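Local coordinates for protein Plm1 (Streptomyces sp. HK803, PDB 4HXY) that probably catalyses the NADPH-dependent reduction of a beta-keto polyketide intermediate in the first module of phoslactomycin biosynthesis, at residues S220-S224 / A225-A229; K300-G303 / A304-L307; A390-Q393 / A394-Q397; E291-A294 / A295-A298. All blocks are in the same frame, centred on the assembly; numbering follows the deposited sequence. Where two conformers were deposited one is given.

Interaction 1: residues S220-S224 / A225-A229; sequences SRQGS and AAPGA. With NDP (NADPH dihydro-nicotinamide-adenine-dinucleotide phosphate), chain C.
Q222 lies between A226 and P227 on one hand and the 2'-phosphate of NADPH on the other. Its CB rests on A226, CB to CB 3.8 Å. CG stands anti to the carbonyl carbon (chi1 -74°), and from there the extended chain runs alongside the phosphate, with CG 3.3 Å from NDP O1X. At the amide the two ends part: OE1 lies 3.3 Å from CD of P227, whose ring crosses the side chain at about a right angle, while NE2 gives O1X a fairly straight hydrogen bond (2.8 Å, 160°). The backbone N of Q222 bonds the same oxygen. This is the loop after strand 215-220 of the Rossmann fold, where the 2'-phosphate that sets NADPH apart from NADH is recognised. R221 takes the other oxygens: NE donates to O3X at 2.7 Å and NH2 to O2X, while one guanidinium face lies over the adenine, with NDP N7A 3.3 Å above the guanidinium plane, over its centre. S220 OG accepts from G223 N at 2.9 Å, an ST motif, and also bonds T196 OG1. With an alanine in place of S220, G223 N and the T196 hydroxyl would probably lose this common partner, and the phosphate-binding turn could shift. Further on, A226 N donates to G223 O at 3.0 Å, and a type II turn from A226 to A229 leads into helix 229-237.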
loop_
_atom_site.group_PDB
_atom_site.type_symbol
_atom_site.label_atom_id
_atom_site.label_comp_id
_atom_site.label_asym_id
_atom_site.label_seq_id
_atom_site.Cartn_x
_atom_site.Cartn_y
_atom_site.Cartn_z
ATOM N N SER A 220 8.489 19.844 -0.450
ATOM C CA SER A 220 7.030 19.882 -0.253
ATOM C C SER A 220 6.519 20.981 -1.157
ATOM O O SER A 220 7.315 21.751 -1.684
ATOM C CB SER A 220 6.665 20.119 1.189
ATOM O OG SER A 220 7.018 21.430 1.630
ATOM N N ARG A 221 5.212 21.050 -1.391
ATOM C CA ARG A 221 4.702 22.128 -2.242
ATOM C C ARG A 221 4.913 23.496 -1.594
ATOM O O ARG A 221 5.137 24.483 -2.295
ATOM C CB ARG A 221 3.240 21.922 -2.566
ATOM C CG ARG A 221 2.999 20.722 -3.456
ATOM C CD ARG A 221 1.567 20.234 -3.419
ATOM N NE ARG A 221 1.103 19.914 -2.084
ATOM C CZ ARG A 221 -0.131 19.483 -1.821
ATOM N NH1 ARG A 221 -0.997 19.305 -2.815
ATOM N NH2 ARG A 221 -0.507 19.248 -0.580
ATOM N N GLN A 222 4.848 23.553 -0.279
ATOM C CA GLN A 222 5.017 24.818 0.437
ATOM C C GLN A 222 6.475 25.195 0.605
ATOM O O GLN A 222 6.803 26.383 0.641
ATOM C CB GLN A 222 4.343 24.779 1.786
ATOM C CG GLN A 222 2.829 24.858 1.698
ATOM C CD GLN A 222 2.183 24.619 3.017
ATOM O OE1 GLN A 222 1.840 25.560 3.743
ATOM N NE2 GLN A 222 2.057 23.339 3.384
ATOM N N GLY A 223 7.348 24.206 0.736
ATOM C CA GLY A 223 8.778 24.492 0.854
ATOM C C GLY A 223 9.044 25.321 2.094
ATOM O O GLY A 223 8.520 25.051 3.175
ATOM N N SER A 224 9.827 26.380 1.932
ATOM C CA SER A 224 10.190 27.203 3.070
ATOM C C SER A 224 9.025 28.047 3.584
ATOM O O SER A 224 9.127 28.626 4.661
ATOM C CB SER A 224 11.361 28.114 2.708
ATOM O OG SER A 224 11.034 28.933 1.618
ATOM N N ALA A 225 7.936 28.124 2.815
ATOM C CA ALA A 225 6.698 28.761 3.294
ATOM C C ALA A 225 5.827 27.850 4.176
ATOM O O ALA A 225 4.850 28.304 4.753
ATOM C CB ALA A 225 5.901 29.306 2.118
ATOM N N ALA A 226 6.172 26.564 4.309
ATOM C CA ALA A 226 5.429 25.678 5.228
ATOM C C ALA A 226 5.458 26.138 6.692
ATOM O O ALA A 226 6.510 26.560 7.196
ATOM C CB ALA A 226 5.949 24.236 5.141
ATOM N N PRO A 227 4.309 26.042 7.383
ATOM C CA PRO A 227 4.289 26.307 8.810
ATOM C C PRO A 227 5.346 25.493 9.533
ATOM O O PRO A 227 5.466 24.276 9.305
ATOM C CB PRO A 227 2.893 25.861 9.234
ATOM C CG PRO A 227 2.067 26.048 8.041
ATOM C CD PRO A 227 2.955 25.794 6.855
ATOM N N GLY A 228 6.131 26.171 10.362
ATOM C CA GLY A 228 7.165 25.517 11.157
ATOM C C GLY A 228 8.504 25.335 10.451
ATOM O O GLY A 228 9.487 25.020 11.112
ATOM N N ALA A 229 8.552 25.564 9.137
ATOM C CA ALA A 229 9.765 25.288 8.335
ATOM C C ALA A 229 11.003 26.062 8.819
ATOM O O ALA A 229 12.119 25.519 8.861
ATOM C CB ALA A 229 9.522 25.579 6.871
HETATM P PA NDP C . 1.816 15.490 6.879
HETATM O O1A NDP C . 2.282 16.247 8.077
HETATM O O2A NDP C . 0.554 15.932 6.202
HETATM O O5B NDP C . 2.986 15.467 5.791
HETATM C C5B NDP C . 2.691 15.207 4.434
HETATM C C4B NDP C . 3.633 16.013 3.589
HETATM O O4B NDP C . 3.414 15.744 2.219
HETATM C C3B NDP C . 3.444 17.503 3.745
HETATM O O3B NDP C . 4.744 18.084 3.967
HETATM C C2B NDP C . 2.866 17.973 2.429
HETATM O O2B NDP C . 3.324 19.301 2.281
HETATM C C1B NDP C . 3.490 16.948 1.485
HETATM N N9A NDP C . 2.867 16.806 0.175
HETATM C C8A NDP C . 1.563 16.470 -0.120
HETATM N N7A NDP C . 1.405 16.472 -1.461
HETATM C C5A NDP C . 2.611 16.783 -2.036
HETATM C C6A NDP C . 3.044 16.915 -3.345
HETATM N N6A NDP C . 2.271 16.739 -4.411
HETATM N N1A NDP C . 4.364 17.269 -3.562
HETATM C C2A NDP C . 5.242 17.447 -2.500
HETATM N N3A NDP C . 4.825 17.325 -1.199
HETATM C C4A NDP C . 3.524 16.988 -0.993
HETATM O O3 NDP C . 1.618 13.930 7.222
HETATM P PN NDP C . 2.547 12.989 8.096
HETATM O O1N NDP C . 1.689 12.431 9.166
HETATM O O2N NDP C . 3.842 13.592 8.466
HETATM O O5D NDP C . 2.764 11.723 7.145
HETATM C C5D NDP C . 3.770 11.697 6.166
HETATM C C4D NDP C . 3.730 10.343 5.478
HETATM O O4D NDP C . 3.695 9.298 6.435
HETATM C C3D NDP C . 2.496 10.175 4.623
HETATM O O3D NDP C . 2.863 9.663 3.378
HETATM C C2D NDP C . 1.644 9.163 5.361
HETATM O O2D NDP C . 0.822 8.396 4.506
HETATM C C1D NDP C . 2.685 8.364 6.117
HETATM N N1N NDP C . 2.148 7.797 7.361
HETATM C C2N NDP C . 1.865 8.599 8.430
HETATM C C3N NDP C . 1.208 8.120 9.564
HETATM C C7N NDP C . 0.972 8.973 10.750
HETATM O O7N NDP C . 0.517 8.320 11.874
HETATM N N7N NDP C . 1.121 10.288 10.786
HETATM C C4N NDP C . 1.107 6.628 9.738
HETATM C C5N NDP C . 1.456 5.842 8.518
HETATM C C6N NDP C . 1.978 6.446 7.398
HETATM P P2B NDP C . 2.714 20.328 1.217
HETATM O O1X NDP C . 3.381 21.644 1.544
HETATM O O2X NDP C . 1.188 20.416 1.358
HETATM O O3X NDP C . 3.003 19.874 -0.154
#

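Interaction 2: residues K300-G303 / A304-L307; sequences KVEG and ALLL. With NDP (NADPH dihydro-nicotinamide-adenine-dinucleotide phosphate), chain C.
A304 follows K300 by one helical turn in helix 290-310 of the Rossmann-fold ketoreductase domain, its N donating to K300 O at 3.2 Å. That bond is longer than the ones that follow, just after a wider pi-type turn at 300-302, and H275 NE2 also bonds the K300 carbonyl. L305 comes next. Its N reaches V301 O at 3.0 Å, and the two side chains lie side by side, pointing the same way, with L305 CD1 3.9 Å from V301 CG1. E302 flanks L305 too, its OE1 4.0 Å from CD1, but the charge of E302 is met by R106 in a salt bridge. L306 donates to E302 O at 2.9 Å and turns its side chain to R253 and M256 of helix 253-265. L307 closes the run with a bond from N to G303 O, and CG, anti to the carbonyl carbon (chi1 -72°), settles 3.3 Å from that same O; its side chain packs on strands 189-193 and 270-275. Back at the start, the K300 chain bends at its last two torsions, bringing NZ, which also bonds N339 OD1, into a two-pronged grip on the nicotinamide ribose: 2.9 Å to NDP O3D and 3.0 Å to O2D.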
loop_
_atom_site.group_PDB
_atom_site.type_symbol
_atom_site.label_atom_id
_atom_site.label_comp_id
_atom_site.label_asym_id
_atom_site.label_seq_id
_atom_site.Cartn_x
_atom_site.Cartn_y
_atom_site.Cartn_z
ATOM N N LYS A 300 1.656 10.318 -3.412
ATOM C CA LYS A 300 2.221 9.088 -2.875
ATOM C C LYS A 300 2.715 8.186 -4.007
ATOM O O LYS A 300 3.896 7.842 -4.065
ATOM C CB LYS A 300 1.186 8.399 -1.973
ATOM C CG LYS A 300 1.724 7.219 -1.222
ATOM C CD LYS A 300 0.732 6.742 -0.132
ATOM C CE LYS A 300 0.815 7.561 1.181
ATOM N NZ LYS A 300 2.048 7.297 1.960
ATOM N N VAL A 301 1.834 7.862 -4.954
ATOM C CA VAL A 301 2.142 6.883 -6.011
ATOM C C VAL A 301 2.906 7.490 -7.191
ATOM O O VAL A 301 3.961 6.985 -7.597
ATOM C CB VAL A 301 0.904 6.171 -6.515
ATOM C CG1 VAL A 301 1.283 5.123 -7.558
ATOM C CG2 VAL A 301 0.164 5.496 -5.354
ATOM N N GLU A 302 2.355 8.539 -7.786
ATOM C CA GLU A 302 3.009 9.147 -8.935
ATOM C C GLU A 302 4.353 9.783 -8.519
ATOM O O GLU A 302 5.325 9.703 -9.278
ATOM C CB GLU A 302 2.070 10.133 -9.647
ATOM C CG GLU A 302 0.734 9.488 -10.118
ATOM C CD GLU A 302 0.900 8.200 -10.948
ATOM O OE1 GLU A 302 1.780 8.159 -11.847
ATOM O OE2 GLU A 302 0.153 7.217 -10.695
ATOM N N GLY A 303 4.412 10.393 -7.333
ATOM C CA GLY A 303 5.680 10.848 -6.749
ATOM C C GLY A 303 6.718 9.745 -6.626
ATOM O O GLY A 303 7.863 9.893 -7.031
ATOM N N ALA A 304 6.330 8.615 -6.049
ATOM C CA ALA A 304 7.264 7.514 -5.884
ATOM C C ALA A 304 7.762 6.952 -7.209
ATOM O O ALA A 304 8.957 6.628 -7.334
ATOM C CB ALA A 304 6.638 6.417 -5.042
ATOM N N LEU A 305 6.853 6.829 -8.183
ATOM C CA LEU A 305 7.190 6.304 -9.492
ATOM C C LEU A 305 8.147 7.257 -10.198
ATOM O O LEU A 305 9.074 6.818 -10.875
ATOM C CB LEU A 305 5.947 6.112 -10.350
ATOM C CG LEU A 305 5.113 4.893 -9.944
ATOM C CD1 LEU A 305 3.714 4.955 -10.581
ATOM C CD2 LEU A 305 5.780 3.549 -10.229
ATOM N N LEU A 306 7.906 8.553 -10.040
ATOM C CA LEU A 306 8.783 9.555 -10.675
ATOM C C LEU A 306 10.166 9.508 -10.029
ATOM O O LEU A 306 11.188 9.495 -10.733
ATOM C CB LEU A 306 8.179 10.946 -10.551
ATOM C CG LEU A 306 8.921 12.103 -11.231
ATOM C CD1 LEU A 306 9.119 11.854 -12.723
ATOM C CD2 LEU A 306 8.160 13.396 -10.988
ATOM N N LEU A 307 10.208 9.405 -8.700
ATOM C CA LEU A 307 11.486 9.306 -7.990
ATOM C C LEU A 307 12.267 8.070 -8.414
ATOM O O LEU A 307 13.476 8.123 -8.589
ATOM C CB LEU A 307 11.291 9.280 -6.483
ATOM C CG LEU A 307 10.862 10.597 -5.838
ATOM C CD1 LEU A 307 10.178 10.338 -4.489
ATOM C CD2 LEU A 307 12.049 11.547 -5.684
HETATM P PA NDP C . 1.816 15.490 6.879
HETATM O O1A NDP C . 2.282 16.247 8.077
HETATM O O2A NDP C . 0.554 15.932 6.202
HETATM O O5B NDP C . 2.986 15.467 5.791
HETATM C C5B NDP C . 2.691 15.207 4.434
HETATM C C4B NDP C . 3.633 16.013 3.589
HETATM O O4B NDP C . 3.414 15.744 2.219
HETATM C C3B NDP C . 3.444 17.503 3.745
HETATM O O3B NDP C . 4.744 18.084 3.967
HETATM C C2B NDP C . 2.866 17.973 2.429
HETATM O O2B NDP C . 3.324 19.301 2.281
HETATM C C1B NDP C . 3.490 16.948 1.485
HETATM N N9A NDP C . 2.867 16.806 0.175
HETATM C C8A NDP C . 1.563 16.470 -0.120
HETATM N N7A NDP C . 1.405 16.472 -1.461
HETATM C C5A NDP C . 2.611 16.783 -2.036
HETATM C C6A NDP C . 3.044 16.915 -3.345
HETATM N N6A NDP C . 2.271 16.739 -4.411
HETATM N N1A NDP C . 4.364 17.269 -3.562
HETATM C C2A NDP C . 5.242 17.447 -2.500
HETATM N N3A NDP C . 4.825 17.325 -1.199
HETATM C C4A NDP C . 3.524 16.988 -0.993
HETATM O O3 NDP C . 1.618 13.930 7.222
HETATM P PN NDP C . 2.547 12.989 8.096
HETATM O O1N NDP C . 1.689 12.431 9.166
HETATM O O2N NDP C . 3.842 13.592 8.466
HETATM O O5D NDP C . 2.764 11.723 7.145
HETATM C C5D NDP C . 3.770 11.697 6.166
HETATM C C4D NDP C . 3.730 10.343 5.478
HETATM O O4D NDP C . 3.695 9.298 6.435
HETATM C C3D NDP C . 2.496 10.175 4.623
HETATM O O3D NDP C . 2.863 9.663 3.378
HETATM C C2D NDP C . 1.644 9.163 5.361
HETATM O O2D NDP C . 0.822 8.396 4.506
HETATM C C1D NDP C . 2.685 8.364 6.117
HETATM N N1N NDP C . 2.148 7.797 7.361
HETATM C C2N NDP C . 1.865 8.599 8.430
HETATM C C3N NDP C . 1.208 8.120 9.564
HETATM C C7N NDP C . 0.972 8.973 10.750
HETATM O O7N NDP C . 0.517 8.320 11.874
HETATM N N7N NDP C . 1.121 10.288 10.786
HETATM C C4N NDP C . 1.107 6.628 9.738
HETATM C C5N NDP C . 1.456 5.842 8.518
HETATM C C6N NDP C . 1.978 6.446 7.398
HETATM P P2B NDP C . 2.714 20.328 1.217
HETATM O O1X NDP C . 3.381 21.644 1.544
HETATM O O2X NDP C . 1.188 20.416 1.358
HETATM O O3X NDP C . 3.003 19.874 -0.154
#

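Interaction 3: residues A390-Q393 / A394-Q397; sequences AALQ and AMEQ
Q393 folds back at its second torsion (chi2 69°) and E396, its chain extended beyond a CG anti to the backbone N (chi1 165°), reaches alongside it, so that the amide of one finds the carboxylate of the other. This is an i to i+3 polar pair on helix 388-400. NE2 of Q393 donates to E396 OE1 at 2.9 Å, coming from above the carboxylate plane, with the two flat groups turned 69° against each other. Q393 was modelled in two conformers, so the bond belongs to one of them and may be made only part of the time. The second oxygen, E396 OE2, accepts from W184 N. A leucine in place of E396 would probably leave that backbone N without its acceptor and take from the Q393 amide the partner of this conformer. One turn after Q393, the side chain of Q397 crosses it at about a right angle, Q397 OE1 lying 3.8 Å from Q393 CG; its NE2 is bonded to P179 O. Beneath the side chains the helix ladder is regular, with M395 N to A391 O at 2.8 Å and Q397 N to Q393 O at 3.0 Å. The buried face looks to helix 198-210, where L392 meets R206 and M395 meets V203. L392 and M395 themselves lie side by side, L392 CD2 4.0 Å from M395 CE.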
loop_
_atom_site.group_PDB
_atom_site.type_symbol
_atom_site.label_atom_id
_atom_site.label_comp_id
_atom_site.label_asym_id
_atom_site.label_seq_id
_atom_site.Cartn_x
_atom_site.Cartn_y
_atom_site.Cartn_z
ATOM N N ALA A 390 10.804 5.477 19.322
ATOM C CA ALA A 390 10.576 4.083 18.950
ATOM C C ALA A 390 10.395 3.950 17.442
ATOM O O ALA A 390 10.895 2.999 16.823
ATOM C CB ALA A 390 9.361 3.532 19.673
ATOM N N ALA A 391 9.651 4.878 16.845
ATOM C CA ALA A 391 9.403 4.828 15.415
ATOM C C ALA A 391 10.688 5.029 14.619
ATOM O O ALA A 391 10.972 4.326 13.647
ATOM C CB ALA A 391 8.367 5.877 15.024
ATOM N N LEU A 392 11.477 6.013 15.036
ATOM C CA LEU A 392 12.720 6.301 14.337
ATOM C C LEU A 392 13.716 5.144 14.467
ATOM O O LEU A 392 14.482 4.861 13.524
ATOM C CB LEU A 392 13.313 7.626 14.842
ATOM C CG LEU A 392 12.569 8.880 14.380
ATOM C CD1 LEU A 392 13.070 10.121 15.148
ATOM C CD2 LEU A 392 12.681 9.094 12.871
ATOM N N GLN A 393 13.744 4.486 15.621
ATOM C CA GLN A 393 14.613 3.329 15.789
ATOM C C GLN A 393 14.162 2.210 14.859
ATOM O O GLN A 393 14.984 1.589 14.180
ATOM C CB GLN A 393 14.639 2.840 17.230
ATOM C CG GLN A 393 15.470 1.583 17.417
ATOM C CD GLN A 393 16.949 1.823 17.234
ATOM O OE1 GLN A 393 17.604 2.413 18.099
ATOM N NE2 GLN A 393 17.494 1.358 16.110
ATOM N N ALA A 394 12.852 1.990 14.773
ATOM C CA ALA A 394 12.343 0.961 13.871
ATOM C C ALA A 394 12.630 1.301 12.419
ATOM O O ALA A 394 12.902 0.418 11.618
ATOM C CB ALA A 394 10.828 0.744 14.100
ATOM N N MET A 395 12.585 2.593 12.077
ATOM C CA MET A 395 12.964 3.031 10.735
ATOM C C MET A 395 14.400 2.626 10.387
ATOM O O MET A 395 14.645 2.071 9.328
ATOM C CB MET A 395 12.794 4.539 10.586
ATOM C CG MET A 395 13.158 5.033 9.195
ATOM S SD MET A 395 13.211 6.832 9.116
ATOM C CE MET A 395 14.724 7.136 10.041
ATOM N N GLU A 396 15.327 2.906 11.291
ATOM C CA GLU A 396 16.734 2.518 11.116
ATOM C C GLU A 396 16.875 1.006 10.945
ATOM O O GLU A 396 17.577 0.534 10.061
ATOM C CB GLU A 396 17.544 3.002 12.322
ATOM C CG GLU A 396 18.904 2.400 12.470
ATOM C CD GLU A 396 19.696 3.039 13.614
ATOM O OE1 GLU A 396 19.822 2.397 14.704
ATOM O OE2 GLU A 396 20.166 4.190 13.413
ATOM N N GLN A 397 16.163 0.252 11.774
ATOM C CA GLN A 397 16.178 -1.205 11.699
ATOM C C GLN A 397 15.674 -1.712 10.340
ATOM O O GLN A 397 16.251 -2.626 9.763
ATOM C CB GLN A 397 15.337 -1.802 12.825
ATOM C CG GLN A 397 15.929 -1.658 14.206
ATOM C CD GLN A 397 14.966 -2.120 15.284
ATOM O OE1 GLN A 397 14.040 -1.416 15.632
ATOM N NE2 GLN A 397 15.155 -3.347 15.774
#

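Interaction 4: residues E291-A294 / A295-A298; sequences EELA and AQMA
From E291 to A298 the backbone begins as regular alpha helix, with A295 N on E291 O and Q296 N on E292 O, both at 2.9 Å, and then slackens at M297, whose N is shared weakly between an i-4 acceptor, L293 O at 3.1 Å, and an i-3 acceptor, A294 O at 3.2 Å. On the solvent side, E292 and Q296 are one turn apart and joined by a water. That water donates to E292 OE1 at 2.6 Å and accepts from Q296 NE2 at 2.9 Å, so the amide turns its N-H end to the water and its oxygen the other way. Q296 OE1 accordingly lies against L293, 4.0 Å from CD1, where the two side chains cross at about a right angle. On the inner side L293 and M297 lie side by side, pointing the same way. The methionine chain, with CG anti to the carbonyl carbon (chi1 -63°), carries SD alongside the leucine to 3.9 Å from L293 CG. Beyond the pair, L293 packs on A67 and L71, while M297 faces A337 and C341. The arrangement is that of an amphipathic helix: a wet face with a water-bridged i to i+4 polar pair, and an apolar i to i+4 pair, L293 turned to helix 67-77 in the N-terminal part of the chain and M297 to helix 333-351 of the ketoreductase domain itself.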
loop_
_atom_site.group_PDB
_atom_site.type_symbol
_atom_site.label_atom_id
_atom_site.label_comp_id
_atom_site.label_asym_id
_atom_site.label_seq_id
_atom_site.Cartn_x
_atom_site.Cartn_y
_atom_site.Cartn_z
ATOM N N GLU A 291 -11.599 10.909 -10.372
ATOM C CA GLU A 291 -10.707 12.071 -10.275
ATOM C C GLU A 291 -10.177 12.269 -8.839
ATOM O O GLU A 291 -8.973 12.518 -8.612
ATOM C CB GLU A 291 -11.412 13.319 -10.795
ATOM C CG GLU A 291 -10.507 14.533 -10.836
ATOM C CD GLU A 291 -11.160 15.772 -11.415
ATOM O OE1 GLU A 291 -12.350 15.723 -11.832
ATOM O OE2 GLU A 291 -10.450 16.810 -11.453
ATOM N N GLU A 292 -11.076 12.140 -7.867
ATOM C CA GLU A 292 -10.682 12.233 -6.469
ATOM C C GLU A 292 -9.789 11.071 -6.056
ATOM O O GLU A 292 -8.829 11.283 -5.326
ATOM C CB GLU A 292 -11.879 12.409 -5.541
ATOM C CG GLU A 292 -12.240 13.903 -5.363
ATOM C CD GLU A 292 -11.042 14.777 -4.932
ATOM O OE1 GLU A 292 -10.340 14.423 -3.941
ATOM O OE2 GLU A 292 -10.787 15.823 -5.597
ATOM N N LEU A 293 -10.084 9.863 -6.535
ATOM C CA LEU A 293 -9.184 8.703 -6.283
ATOM C C LEU A 293 -7.774 9.031 -6.788
ATOM O O LEU A 293 -6.775 8.803 -6.096
ATOM C CB LEU A 293 -9.698 7.413 -6.938
ATOM C CG LEU A 293 -8.879 6.155 -6.619
ATOM C CD1 LEU A 293 -9.070 5.813 -5.163
ATOM C CD2 LEU A 293 -9.249 4.970 -7.514
ATOM N N ALA A 294 -7.693 9.559 -7.998
ATOM C CA ALA A 294 -6.399 9.913 -8.565
ATOM C C ALA A 294 -5.701 10.984 -7.738
ATOM O O ALA A 294 -4.484 10.911 -7.507
ATOM C CB ALA A 294 -6.545 10.364 -10.007
ATOM N N ALA A 295 -6.439 12.001 -7.308
ATOM C CA ALA A 295 -5.867 13.055 -6.439
ATOM C C ALA A 295 -5.359 12.534 -5.100
ATOM O O ALA A 295 -4.320 12.990 -4.584
ATOM C CB ALA A 295 -6.905 14.179 -6.212
ATOM N N GLN A 296 -6.077 11.564 -4.544
ATOM C CA GLN A 296 -5.695 10.917 -3.299
ATOM C C GLN A 296 -4.409 10.105 -3.432
ATOM O O GLN A 296 -3.685 9.962 -2.456
ATOM C CB GLN A 296 -6.820 9.986 -2.822
ATOM C CG GLN A 296 -8.033 10.698 -2.229
ATOM C CD GLN A 296 -9.265 9.812 -2.037
ATOM O OE1 GLN A 296 -9.240 8.583 -2.248
ATOM N NE2 GLN A 296 -10.367 10.445 -1.646
ATOM N N MET A 297 -4.161 9.559 -4.618
ATOM C CA MET A 297 -3.009 8.675 -4.857
ATOM C C MET A 297 -1.805 9.426 -5.468
ATOM O O MET A 297 -0.709 8.877 -5.542
ATOM C CB MET A 297 -3.419 7.495 -5.767
ATOM C CG MET A 297 -4.466 6.575 -5.174
ATOM S SD MET A 297 -5.107 5.313 -6.269
ATOM C CE MET A 297 -3.650 4.230 -6.443
ATOM N N ALA A 298 -1.997 10.672 -5.904
ATOM C CA ALA A 298 -1.018 11.323 -6.789
ATOM C C ALA A 298 0.365 11.494 -6.149
ATOM O O ALA A 298 1.367 10.983 -6.675
ATOM C CB ALA A 298 -1.536 12.658 -7.201
HETATM O O HOH W 1 -11.043 13.212 -1.798
#

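Overall arrangement
Interactions 4 and 2 follow each other on helix 290-310, their centres 13 Å apart, and meet at a probable hydrogen bond from G303 N to A298 O (3.2 Å), five residues back, as befits the widened turn there. Interactions 1 and 2 do not touch, their nearest atoms being about 9 Å apart, yet one NADPH links them: interaction 1 holds its 2'-phosphate and adenine, interaction 2 its nicotinamide ribose. Interaction 4 stays off the cofactor, although the A298 side chain comes within about 6 Å of it. Interaction 3 stands apart, its centre 30 Å from that of interaction 4, with the A391 side chain about 9 Å from NADPH and touching W364, whose N bonds the cofactor.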